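Local coordinates for protein glutathione reductase (Bartonella henselae, PDB 3O0H) that probably catalyses the NADPH-dependent reduction of glutathione disulfide to glutathione, as an FAD-containing dimeric flavoenzyme with a redox-active disulfide, at residues B[387-392]-B[413-418]; B[419-424]-B[444-449]. All coordinates share one frame; numbering follows the deposited sequence.

Contact 1. Residues B[387-392]-B[413-418]; sequences RVEIYR and LVVDGE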
# COMPACT_ATOMS: atom_id res chain seq x y z
N ARG B 387 5.58 14.32 -27.14
CA ARG B 387 4.46 14.77 -26.32
C ARG B 387 4.37 14.01 -25.01
O ARG B 387 4.32 12.78 -25.01
CB ARG B 387 3.14 14.66 -27.07
CG ARG B 387 1.94 15.29 -26.33
CD ARG B 387 0.62 14.97 -27.05
NE ARG B 387 -0.57 15.36 -26.26
CZ ARG B 387 -1.23 16.53 -26.37
NH1 ARG B 387 -0.83 17.48 -27.21
NH2 ARG B 387 -2.30 16.75 -25.61
N VAL B 388 4.35 14.75 -23.91
CA VAL B 388 4.31 14.20 -22.56
C VAL B 388 3.17 14.86 -21.80
O VAL B 388 3.08 16.09 -21.72
CB VAL B 388 5.64 14.42 -21.84
CG1 VAL B 388 5.55 14.02 -20.33
CG2 VAL B 388 6.78 13.67 -22.61
N GLU B 389 2.26 14.03 -21.32
CA GLU B 389 1.13 14.44 -20.53
C GLU B 389 1.49 14.13 -19.07
O GLU B 389 2.00 13.05 -18.76
CB GLU B 389 -0.11 13.66 -20.95
CG GLU B 389 -0.65 13.98 -22.36
CD GLU B 389 -1.76 13.02 -22.79
OE1 GLU B 389 -1.99 12.01 -22.10
OE2 GLU B 389 -2.36 13.27 -23.81
N ILE B 390 1.25 15.10 -18.19
CA ILE B 390 1.55 14.97 -16.76
C ILE B 390 0.25 14.98 -15.96
O ILE B 390 -0.56 15.92 -16.06
CB ILE B 390 2.42 16.12 -16.28
CG1 ILE B 390 3.75 16.17 -17.05
CG2 ILE B 390 2.64 16.01 -14.76
CD1 ILE B 390 4.63 14.96 -16.80
N TYR B 391 0.06 13.96 -15.13
CA TYR B 391 -1.08 13.87 -14.27
C TYR B 391 -0.52 13.89 -12.85
O TYR B 391 0.15 12.94 -12.44
CB TYR B 391 -1.89 12.59 -14.51
CG TYR B 391 -2.43 12.51 -15.94
CD1 TYR B 391 -3.76 12.80 -16.23
CD2 TYR B 391 -1.60 12.11 -17.00
CE1 TYR B 391 -4.26 12.71 -17.55
CE2 TYR B 391 -2.09 12.02 -18.33
CZ TYR B 391 -3.41 12.32 -18.59
OH TYR B 391 -3.89 12.24 -19.87
N ARG B 392 -0.76 15.01 -12.18
CA ARG B 392 -0.13 15.34 -10.90
C ARG B 392 -1.17 15.70 -9.86
O ARG B 392 -2.08 16.50 -10.11
CB ARG B 392 0.78 16.54 -11.12
CG ARG B 392 1.68 16.93 -9.95
CD ARG B 392 2.55 18.13 -10.32
NE ARG B 392 3.51 18.48 -9.28
CZ ARG B 392 3.22 19.17 -8.17
NH1 ARG B 392 1.98 19.58 -7.93
NH2 ARG B 392 4.17 19.45 -7.28
N LEU B 413 1.76 10.76 -12.63
CA LEU B 413 1.97 9.85 -13.74
C LEU B 413 2.50 10.64 -14.94
O LEU B 413 2.03 11.71 -15.24
CB LEU B 413 0.68 9.13 -14.06
CG LEU B 413 0.07 8.27 -12.96
CD1 LEU B 413 -1.29 7.72 -13.39
CD2 LEU B 413 1.02 7.18 -12.56
N VAL B 414 3.49 10.08 -15.61
CA VAL B 414 4.15 10.72 -16.71
C VAL B 414 3.78 9.88 -17.93
O VAL B 414 4.03 8.68 -17.98
CB VAL B 414 5.65 10.78 -16.51
CG1 VAL B 414 6.28 11.43 -17.75
CG2 VAL B 414 6.04 11.58 -15.26
N VAL B 415 3.18 10.51 -18.91
CA VAL B 415 2.54 9.73 -19.99
C VAL B 415 3.08 10.15 -21.37
O VAL B 415 3.25 11.33 -21.62
CB VAL B 415 0.99 9.87 -19.87
CG1 VAL B 415 0.27 9.20 -21.06
CG2 VAL B 415 0.52 9.29 -18.51
N ASP B 416 3.36 9.17 -22.23
CA ASP B 416 3.75 9.46 -23.60
C ASP B 416 2.44 9.73 -24.32
O ASP B 416 1.62 8.85 -24.49
CB ASP B 416 4.53 8.27 -24.19
CG ASP B 416 4.79 8.40 -25.71
OD1 ASP B 416 4.38 9.40 -26.31
OD2 ASP B 416 5.39 7.46 -26.27
N GLY B 417 2.24 10.97 -24.72
CA GLY B 417 1.01 11.41 -25.41
C GLY B 417 0.68 10.74 -26.74
O GLY B 417 -0.47 10.70 -27.14
N GLU B 418 1.68 10.22 -27.44
CA GLU B 418 1.42 9.57 -28.72
C GLU B 418 1.00 8.14 -28.52
O GLU B 418 0.07 7.72 -29.15
CB GLU B 418 2.64 9.60 -29.63
CG GLU B 418 2.98 11.00 -30.11
CD GLU B 418 4.34 11.06 -30.82
OE1 GLU B 418 5.37 10.58 -30.24
OE2 GLU B 418 4.37 11.64 -31.92
O HOH W 1 5.49 11.48 -27.72

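Contact 2. Residues B[419-424]-B[444-449]; sequences SRIVVG and KGKLTK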
# COMPACT_ATOMS: atom_id res chain seq x y z
N SER B 419 1.70 7.38 -27.68
CA SER B 419 1.33 5.96 -27.45
C SER B 419 0.28 5.80 -26.33
O SER B 419 -0.35 4.75 -26.22
CB SER B 419 2.56 5.15 -27.05
OG SER B 419 2.95 5.57 -25.75
N ARG B 420 0.09 6.84 -25.52
CA ARG B 420 -0.72 6.79 -24.28
C ARG B 420 -0.09 5.90 -23.17
O ARG B 420 -0.66 5.76 -22.10
CB ARG B 420 -2.19 6.43 -24.56
CG ARG B 420 -3.01 7.57 -25.28
CD ARG B 420 -3.36 8.73 -24.32
NE ARG B 420 -4.44 8.45 -23.35
CZ ARG B 420 -4.76 9.23 -22.30
NH1 ARG B 420 -4.07 10.34 -22.05
NH2 ARG B 420 -5.79 8.91 -21.49
N ILE B 421 1.10 5.35 -23.40
CA ILE B 421 1.75 4.51 -22.38
C ILE B 421 2.20 5.36 -21.16
O ILE B 421 2.78 6.45 -21.32
CB ILE B 421 2.93 3.71 -22.96
CG1 ILE B 421 2.45 2.71 -24.03
CG2 ILE B 421 3.61 2.93 -21.85
CD1 ILE B 421 3.57 2.03 -24.85
N VAL B 422 1.93 4.87 -19.96
CA VAL B 422 2.46 5.49 -18.73
C VAL B 422 3.92 5.06 -18.66
O VAL B 422 4.23 3.86 -18.54
CB VAL B 422 1.76 5.05 -17.48
CG1 VAL B 422 2.32 5.83 -16.27
CG2 VAL B 422 0.26 5.22 -17.63
N VAL B 423 4.80 6.05 -18.81
CA VAL B 423 6.24 5.83 -18.85
C VAL B 423 6.98 6.18 -17.58
O VAL B 423 8.18 5.89 -17.47
CB VAL B 423 6.88 6.62 -20.00
CG1 VAL B 423 6.28 6.15 -21.37
CG2 VAL B 423 6.73 8.14 -19.81
N GLY B 424 6.30 6.80 -16.63
CA GLY B 424 6.89 7.08 -15.32
C GLY B 424 5.80 7.26 -14.26
O GLY B 424 4.70 7.71 -14.58
N LYS B 444 5.49 -2.13 -16.16
CA LYS B 444 6.19 -3.26 -16.83
C LYS B 444 5.34 -3.80 -17.98
O LYS B 444 5.86 -4.25 -19.00
CB LYS B 444 6.52 -4.40 -15.82
CG LYS B 444 7.55 -5.41 -16.34
CD LYS B 444 8.94 -4.73 -16.44
CE LYS B 444 10.07 -5.66 -16.84
NZ LYS B 444 11.25 -4.83 -17.14
N GLY B 445 4.02 -3.79 -17.79
CA GLY B 445 3.06 -4.21 -18.77
C GLY B 445 2.76 -3.20 -19.87
O GLY B 445 2.00 -3.54 -20.78
N LYS B 446 3.35 -2.01 -19.78
CA LYS B 446 3.14 -0.90 -20.73
C LYS B 446 1.67 -0.54 -20.86
O LYS B 446 1.19 -0.14 -21.92
CB LYS B 446 3.76 -1.23 -22.08
CG LYS B 446 5.24 -1.60 -21.95
CD LYS B 446 6.15 -0.45 -22.15
CE LYS B 446 7.63 -0.86 -21.95
NZ LYS B 446 7.94 -1.95 -22.86
N LEU B 447 0.95 -0.61 -19.75
CA LEU B 447 -0.45 -0.26 -19.79
C LEU B 447 -0.60 1.22 -20.08
O LEU B 447 0.21 2.06 -19.63
CB LEU B 447 -1.12 -0.60 -18.47
CG LEU B 447 -1.27 -2.10 -18.16
CD1 LEU B 447 -2.09 -2.27 -16.86
CD2 LEU B 447 -1.96 -2.89 -19.30
N THR B 448 -1.67 1.54 -20.79
CA THR B 448 -1.91 2.91 -21.21
C THR B 448 -2.71 3.61 -20.11
O THR B 448 -3.33 2.98 -19.24
CB THR B 448 -2.67 2.98 -22.53
OG1 THR B 448 -3.90 2.25 -22.42
CG2 THR B 448 -1.83 2.37 -23.68
N LYS B 449 -2.65 4.94 -20.16
CA LYS B 449 -3.33 5.76 -19.21
C LYS B 449 -4.84 5.49 -19.22
O LYS B 449 -5.50 5.56 -18.17
CB LYS B 449 -3.04 7.23 -19.54
CG LYS B 449 -3.73 8.24 -18.60
CD LYS B 449 -3.47 7.94 -17.10
CE LYS B 449 -3.93 9.18 -16.23
NZ LYS B 449 -5.32 9.62 -16.53
O HOH W 2 -6.51 10.26 -18.97
O HOH W 3 2.72 1.62 -18.56

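Contact 1. Residues B[387-392]-B[413-418]
Arg387 meets the turn end of 413-418 twice. Its O accepts from Gly417 N at 2.8 Å, and its extended chain runs past that glycine, with CD 3.9 Å from Gly417 CA, a place that suits a residue without a side chain. A water links Arg387 N to Asp416 OD1 and Glu418 OE1, while Asp416 OD1 also accepts from Glu418 N, an Asx turn where the strand ends. Val388, in a non-hydrogen-bonded pair with Asp416, lays CG1 against Val414 CG1 at 3.7 Å, and its CA-H points to Val415 O. Glu389 exchanges two backbone bonds with Val415; its carboxylate, salt-bridged to Arg420, passes Val415 with OE1 3.8 Å from CG1. The strands are neighbouring members of the antiparallel sheet of the dimerisation domain, their axes 155° apart, with valine and isoleucine suited to the extended backbone and buried faces. Ile390 lies beside Val414 on the Val388 face, its CD1 4.0 Å from Val414 CG2. Tyr391 returns to the Glu389 face and pairs with Leu413, with N to Leu413 O nearly straight at 174°. With CG anti to its carbonyl carbon (chi1 -61°), the ring reaches back to Val415 and meets it obliquely, Tyr391 CE2 lying 3.8 Å from Val415 CG2, and its hydroxyl is hydrogen-bonded to Arg420 NH1.

Contact 2. Residues B[419-424]-B[444-449]
Residues 419-422 and 446-449 run 88° apart, end to end, and meet in a single bridge, Ile421 with Thr448, flanked by Lys449 N to Arg420 O at 2.9 Å (161° at the hydrogen) and a weak bond from Val422 N to Leu447 O. A water lies 2.7 Å from Val422 O and 2.8 Å from Leu447 O, within reach of both. Arg420, at positive phi in the turn, has its chain bent at chi2 and chi3, which brings the guanidinium back over Lys449. One face rests on the lysine's methylenes: CB lies over its centre and CG is 3.6 Å from Arg420 NH2. The two cationic ends stay apart and share a water, at 2.9 Å from Arg420 NH2 and 2.8 Å from Lys449 NZ; Arg420, beside Glu389, is also salt-bridged to Asp450, and Lys449 NZ is hydrogen-bonded to Met469 O and salt-bridged to Asp453, which probably offsets the like charges. The Thr448 methyl, CG2, lies 3.8 Å from Ser419 O. Ser419 OG accepts from Ile421 N, an ST turn, and Ile421 CG2 packs by Lys446 CA. Val422 sets CG2 3.7 Å from Leu447 O and also touches Leu443. The contact thus ties the start of strand 422-428 to the linker between helix 432-444, closed by a Schellman motif at Lys446, and helix 449-454, with Leu447 packing on Leu447 of the second subunit.

How the contacts relate
Contacts 1 and 2 follow one another along the chain, their centres about 9 Å apart, and the turn after strand 409-416 leads directly from one into the other. Strands 409-416 and 422-428 are sheet neighbours, with a probable hydrogen bond from Val414 N to Gly424 O at 2.9 Å and a classic beta bulge where Val423 and Gly424 both face Val414. Side chains join them too: Arg420 NH1 reaches Glu389 OE1 at 2.7 Å, and Lys449 NZ makes a cation-pi contact with Tyr391, 3.4 Å from its CE1. Both contacts belong to the dimerisation domain; the residues lining the FAD pocket all lie earlier in the chain, at or before position 337.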